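Local structure of site-specific recombinase, resolvase family protein (Streptococcus pneumoniae, 3GUV) at residues A[4-17]-A[39-51]. The protein probably catalyses site-specific DNA recombination, cutting and rejoining DNA strands as resolvase-family recombinases do. Numbering follows the deposited sequence.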
loop_
_atom_site.group_PDB
_atom_site.type_symbol
_atom_site.label_atom_id
_atom_site.label_comp_id
_atom_site.label_asym_id
_atom_site.label_seq_id
_atom_site.Cartn_x
_atom_site.Cartn_y
_atom_site.Cartn_z
ATOM N N LYS A 4 9.474 -14.873 28.259
ATOM C CA LYS A 4 8.568 -14.818 27.047
ATOM C C LYS A 4 8.515 -13.470 26.327
ATOM O O LYS A 4 8.642 -12.397 26.922
ATOM C CB LYS A 4 7.147 -15.247 27.412
ATOM C CG LYS A 4 7.147 -16.544 28.164
ATOM C CD LYS A 4 5.812 -17.225 28.173
ATOM C CE LYS A 4 5.993 -18.638 28.717
ATOM N NZ LYS A 4 4.716 -19.181 29.212
ATOM N N ILE A 5 8.309 -13.540 25.022
ATOM C CA ILE A 5 8.132 -12.328 24.232
ATOM C C ILE A 5 6.852 -11.642 24.722
ATOM O O ILE A 5 5.821 -12.295 24.843
ATOM C CB ILE A 5 8.051 -12.676 22.731
ATOM C CG1 ILE A 5 9.414 -13.221 22.256
ATOM C CG2 ILE A 5 7.574 -11.491 21.906
ATOM C CD1 ILE A 5 10.606 -12.374 22.667
ATOM N N LYS A 6 6.952 -10.345 25.023
ATOM C CA LYS A 6 5.815 -9.531 25.477
ATOM C C LYS A 6 5.140 -8.748 24.325
ATOM O O LYS A 6 5.827 -8.106 23.487
ATOM C CB LYS A 6 6.251 -8.556 26.565
ATOM C CG LYS A 6 6.526 -9.291 27.893
ATOM C CD LYS A 6 7.207 -8.397 28.923
ATOM C CE LYS A 6 8.360 -9.117 29.564
ATOM N NZ LYS A 6 7.959 -10.434 30.137
ATOM N N VAL A 7 3.809 -8.751 24.344
ATOM C CA VAL A 7 3.033 -8.083 23.327
ATOM C C VAL A 7 1.842 -7.280 23.928
ATOM O O VAL A 7 1.352 -7.536 25.080
ATOM C CB VAL A 7 2.533 -9.141 22.264
ATOM C CG1 VAL A 7 3.671 -10.146 21.835
ATOM C CG2 VAL A 7 1.368 -9.940 22.785
ATOM N N TYR A 8 1.430 -6.276 23.161
ATOM C CA TYR A 8 0.164 -5.561 23.349
ATOM C C TYR A 8 -0.806 -6.052 22.290
ATOM O O TYR A 8 -0.373 -6.347 21.151
ATOM C CB TYR A 8 0.354 -4.054 23.114
ATOM C CG TYR A 8 1.093 -3.244 24.176
ATOM C CD1 TYR A 8 1.048 -3.587 25.542
ATOM C CD2 TYR A 8 1.756 -2.078 23.823
ATOM C CE1 TYR A 8 1.697 -2.823 26.478
ATOM C CE2 TYR A 8 2.400 -1.291 24.750
ATOM C CZ TYR A 8 2.370 -1.664 26.088
ATOM O OH TYR A 8 3.015 -0.880 27.017
ATOM N N LEU A 9 -2.094 -6.130 22.629
ATOM C CA LEU A 9 -3.169 -6.352 21.653
ATOM C C LEU A 9 -3.812 -5.020 21.322
ATOM O O LEU A 9 -4.071 -4.254 22.228
ATOM C CB LEU A 9 -4.238 -7.278 22.229
ATOM C CG LEU A 9 -4.152 -8.736 21.834
ATOM C CD1 LEU A 9 -2.770 -9.278 21.996
ATOM C CD2 LEU A 9 -5.260 -9.552 22.567
ATOM N N TYR A 10 -4.071 -4.738 20.047
ATOM C CA TYR A 10 -4.823 -3.532 19.654
ATOM C C TYR A 10 -6.001 -3.891 18.776
ATOM O O TYR A 10 -5.835 -4.566 17.771
ATOM C CB TYR A 10 -3.960 -2.543 18.879
ATOM C CG TYR A 10 -4.783 -1.342 18.491
ATOM C CD1 TYR A 10 -5.167 -0.403 19.453
ATOM C CD2 TYR A 10 -5.252 -1.171 17.161
ATOM C CE1 TYR A 10 -5.949 0.694 19.109
ATOM C CE2 TYR A 10 -6.057 -0.096 16.816
ATOM C CZ TYR A 10 -6.397 0.831 17.771
ATOM O OH TYR A 10 -7.203 1.888 17.446
ATOM N N THR A 11 -7.189 -3.427 19.138
ATOM C CA THR A 11 -8.384 -3.682 18.335
ATOM C C THR A 11 -9.170 -2.379 18.157
ATOM O O THR A 11 -9.043 -1.462 18.952
ATOM C CB THR A 11 -9.309 -4.786 18.969
ATOM O OG1 THR A 11 -9.699 -4.407 20.292
ATOM C CG2 THR A 11 -8.621 -6.152 19.021
ATOM N N ARG A 12 -10.002 -2.327 17.120
ATOM C CA ARG A 12 -10.858 -1.140 16.840
ATOM C C ARG A 12 -11.984 -1.486 15.871
ATOM O O ARG A 12 -11.987 -2.551 15.280
ATOM C CB ARG A 12 -10.031 0.036 16.283
ATOM C CG ARG A 12 -9.297 -0.338 14.946
ATOM C CD ARG A 12 -8.635 0.831 14.256
ATOM N NE ARG A 12 -9.634 1.820 13.883
ATOM C CZ ARG A 12 -9.817 3.011 14.454
ATOM N NH1 ARG A 12 -10.796 3.806 14.009
ATOM N NH2 ARG A 12 -9.057 3.433 15.467
ATOM N N VAL A 13 -12.947 -0.594 15.736
ATOM C CA VAL A 13 -13.916 -0.604 14.636
ATOM C C VAL A 13 -13.530 0.588 13.750
ATOM O O VAL A 13 -12.830 1.482 14.204
ATOM C CB VAL A 13 -15.359 -0.408 15.114
ATOM C CG1 VAL A 13 -15.738 -1.502 16.141
ATOM C CG2 VAL A 13 -15.534 0.971 15.732
ATOM N N SER A 14 -13.971 0.567 12.495
ATOM C CA SER A 14 -13.807 1.671 11.559
ATOM C C SER A 14 -14.895 2.699 11.725
ATOM O O SER A 14 -14.623 3.887 11.622
ATOM C CB SER A 14 -13.905 1.180 10.113
ATOM O OG SER A 14 -13.021 0.106 9.882
ATOM N N THR A 15 -16.133 2.232 11.895
ATOM C CA THR A 15 -17.301 3.134 12.003
ATOM C C THR A 15 -17.713 3.213 13.450
ATOM O O THR A 15 -17.064 3.928 14.187
ATOM C CB THR A 15 -18.529 2.729 11.104
ATOM O OG1 THR A 15 -18.909 1.370 11.352
ATOM C CG2 THR A 15 -18.196 2.910 9.661
ATOM N N SER A 16 -18.752 2.467 13.848
ATOM C CA SER A 16 -19.234 2.410 15.247
ATOM C C SER A 16 -19.430 0.978 15.771
ATOM O O SER A 16 -19.529 0.025 14.984
ATOM C CB SER A 16 -20.533 3.236 15.424
ATOM O OG SER A 16 -21.504 2.923 14.442
ATOM N N ILE A 17 -19.492 0.841 17.102
ATOM C CA ILE A 17 -19.757 -0.444 17.785
ATOM C C ILE A 17 -21.128 -1.062 17.452
ATOM O O ILE A 17 -21.273 -2.304 17.411
ATOM C CB ILE A 17 -19.628 -0.331 19.349
ATOM C CG1 ILE A 17 -19.450 -1.733 19.974
ATOM C CG2 ILE A 17 -20.807 0.385 19.916
ATOM C CD1 ILE A 17 -18.869 -1.767 21.431
ATOM N N ASP A 39 3.189 -18.625 22.197
ATOM C CA ASP A 39 3.826 -18.473 23.496
ATOM C C ASP A 39 4.213 -17.015 23.827
ATOM O O ASP A 39 5.237 -16.753 24.478
ATOM C CB ASP A 39 5.036 -19.421 23.609
ATOM C CG ASP A 39 5.160 -20.041 24.986
ATOM O OD1 ASP A 39 6.290 -20.117 25.504
ATOM O OD2 ASP A 39 4.125 -20.448 25.554
ATOM N N TYR A 40 3.372 -16.077 23.391
ATOM C CA TYR A 40 3.535 -14.676 23.743
ATOM C C TYR A 40 2.915 -14.413 25.119
ATOM O O TYR A 40 2.013 -15.148 25.579
ATOM C CB TYR A 40 2.869 -13.751 22.716
ATOM C CG TYR A 40 3.509 -13.761 21.341
ATOM C CD1 TYR A 40 4.892 -13.655 21.194
ATOM C CD2 TYR A 40 2.745 -13.859 20.213
ATOM C CE1 TYR A 40 5.494 -13.668 19.946
ATOM C CE2 TYR A 40 3.324 -13.868 18.965
ATOM C CZ TYR A 40 4.697 -13.776 18.839
ATOM O OH TYR A 40 5.260 -13.793 17.609
ATOM N N GLU A 41 3.400 -13.350 25.746
ATOM C CA GLU A 41 2.860 -12.860 26.998
ATOM C C GLU A 41 2.223 -11.496 26.753
ATOM O O GLU A 41 2.891 -10.534 26.350
ATOM C CB GLU A 41 3.958 -12.780 28.075
ATOM C CG GLU A 41 3.414 -12.615 29.489
ATOM C CD GLU A 41 4.459 -12.250 30.553
ATOM O OE1 GLU A 41 4.141 -12.386 31.752
ATOM O OE2 GLU A 41 5.579 -11.817 30.222
ATOM N N ILE A 42 0.917 -11.421 26.991
ATOM C CA ILE A 42 0.154 -10.213 26.747
ATOM C C ILE A 42 0.325 -9.383 28.002
ATOM O O ILE A 42 0.094 -9.882 29.112
ATOM C CB ILE A 42 -1.351 -10.498 26.490
ATOM C CG1 ILE A 42 -1.515 -11.433 25.282
ATOM C CG2 ILE A 42 -2.126 -9.206 26.300
ATOM C CD1 ILE A 42 -3.008 -11.876 24.960
ATOM N N VAL A 43 0.738 -8.129 27.816
ATOM C CA VAL A 43 0.968 -7.195 28.904
ATOM C C VAL A 43 0.145 -5.902 28.752
ATOM O O VAL A 43 0.309 -4.964 29.542
ATOM C CB VAL A 43 2.481 -6.889 29.103
ATOM C CG1 VAL A 43 3.188 -8.141 29.541
ATOM C CG2 VAL A 43 3.122 -6.252 27.829
ATOM N N GLY A 44 -0.780 -5.880 27.786
ATOM C CA GLY A 44 -1.664 -4.732 27.587
ATOM C C GLY A 44 -2.647 -4.938 26.446
ATOM O O GLY A 44 -2.311 -5.535 25.452
ATOM N N GLU A 45 -3.860 -4.463 26.614
ATOM C CA GLU A 45 -4.877 -4.559 25.592
ATOM C C GLU A 45 -5.485 -3.188 25.455
ATOM O O GLU A 45 -5.865 -2.586 26.470
ATOM C CB GLU A 45 -5.945 -5.575 25.972
ATOM C CG GLU A 45 -5.374 -6.990 26.196
ATOM C CD GLU A 45 -6.401 -7.967 26.712
ATOM O OE1 GLU A 45 -7.402 -8.199 25.997
ATOM O OE2 GLU A 45 -6.211 -8.519 27.831
ATOM N N TYR A 46 -5.529 -2.682 24.219
ATOM C CA TYR A 46 -6.043 -1.357 23.909
ATOM C C TYR A 46 -7.116 -1.467 22.795
ATOM O O TYR A 46 -6.986 -2.257 21.881
ATOM C CB TYR A 46 -4.923 -0.462 23.418
ATOM C CG TYR A 46 -3.782 -0.222 24.386
ATOM C CD1 TYR A 46 -3.719 0.928 25.155
ATOM C CD2 TYR A 46 -2.738 -1.132 24.477
ATOM C CE1 TYR A 46 -2.621 1.146 26.039
ATOM C CE2 TYR A 46 -1.682 -0.949 25.343
ATOM C CZ TYR A 46 -1.614 0.199 26.110
ATOM O OH TYR A 46 -0.539 0.367 26.919
ATOM N N GLU A 47 -8.176 -0.690 22.910
ATOM C CA GLU A 47 -9.354 -0.845 22.055
ATOM C C GLU A 47 -10.031 0.491 21.798
ATOM O O GLU A 47 -10.402 1.172 22.736
ATOM C CB GLU A 47 -10.364 -1.786 22.705
ATOM C CG GLU A 47 -11.480 -2.197 21.776
ATOM C CD GLU A 47 -12.262 -3.418 22.259
ATOM O OE1 GLU A 47 -13.194 -3.217 23.073
ATOM O OE2 GLU A 47 -11.978 -4.570 21.807
ATOM N N ASP A 48 -10.165 0.862 20.519
ATOM C CA ASP A 48 -11.017 1.997 20.115
ATOM C C ASP A 48 -12.360 1.419 19.595
ATOM O O ASP A 48 -12.484 1.106 18.404
ATOM C CB ASP A 48 -10.305 2.783 19.027
ATOM C CG ASP A 48 -9.115 3.566 19.556
ATOM O OD1 ASP A 48 -9.354 4.401 20.451
ATOM O OD2 ASP A 48 -7.966 3.358 19.075
ATOM N N ALA A 49 -13.330 1.215 20.478
ATOM C CA ALA A 49 -14.447 0.283 20.171
ATOM C C ALA A 49 -15.640 0.954 19.525
ATOM O O ALA A 49 -16.583 0.270 19.111
ATOM C CB ALA A 49 -14.880 -0.527 21.399
ATOM N N GLY A 50 -15.592 2.282 19.397
ATOM C CA GLY A 50 -16.599 3.012 18.640
ATOM C C GLY A 50 -17.826 3.146 19.493
ATOM O O GLY A 50 -18.942 3.008 18.983
ATOM N N LYS A 51 -17.604 3.429 20.789
ATOM C CA LYS A 51 -18.669 3.546 21.797
ATOM C C LYS A 51 -19.183 4.980 21.997
ATOM O O LYS A 51 -20.190 5.197 22.679
ATOM C CB LYS A 51 -18.185 3.001 23.135
ATOM C CG LYS A 51 -17.640 1.610 23.047
ATOM C CD LYS A 51 -17.708 0.874 24.382
ATOM C CE LYS A 51 -17.248 -0.573 24.184
ATOM N NZ LYS A 51 -16.143 -0.920 25.099
HETATM O O HOH W 1 -7.472 -5.256 22.291
#
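In the mixed sheet of the resolvase-type N-terminal domain, strand 6-12 pairs in parallel with strand 41-48 at its margin, and on one face Tyr8 meets Tyr46 in a T-shaped stack. The ring planes stand at 75°, and CE2 of Tyr46 sits 3.7 Å above the centre of the Tyr8 ring. Asp74 and Asp68 bond the hydroxyls of Tyr8 and Tyr46, respectively. Gly44, with no side chain, lets the Tyr8 ring lie close, its CA 3.6 Å from Tyr8 CD1. The parallel register is evident from Leu9: its N donates to Gly44 O (2.9 Å), its O accepts from Tyr46 N. A right-handed beta-alpha-beta crossover, mainly helix 24-37, joins the strands and packs on the face carrying Val7 and Thr11, where Tyr40 also touches Phe34. Val7 CG1 lies over the Tyr40 ring, 4.0 Å from its centroid and 28° off the normal, a CH-pi contact. With chi1 at 58°, Thr11 OG1 sits between the backbone N and carbonyl carbon and donates to the anti lone pair of Glu47 OE2 (2.7 Å), also salt-bridged to Lys28. Arg12 NH2 donates to Tyr10 OH (3.1 Å) and also bonds Gly58 O. Beyond the strands, Ile17 N donates to Gly50 O (2.9 Å).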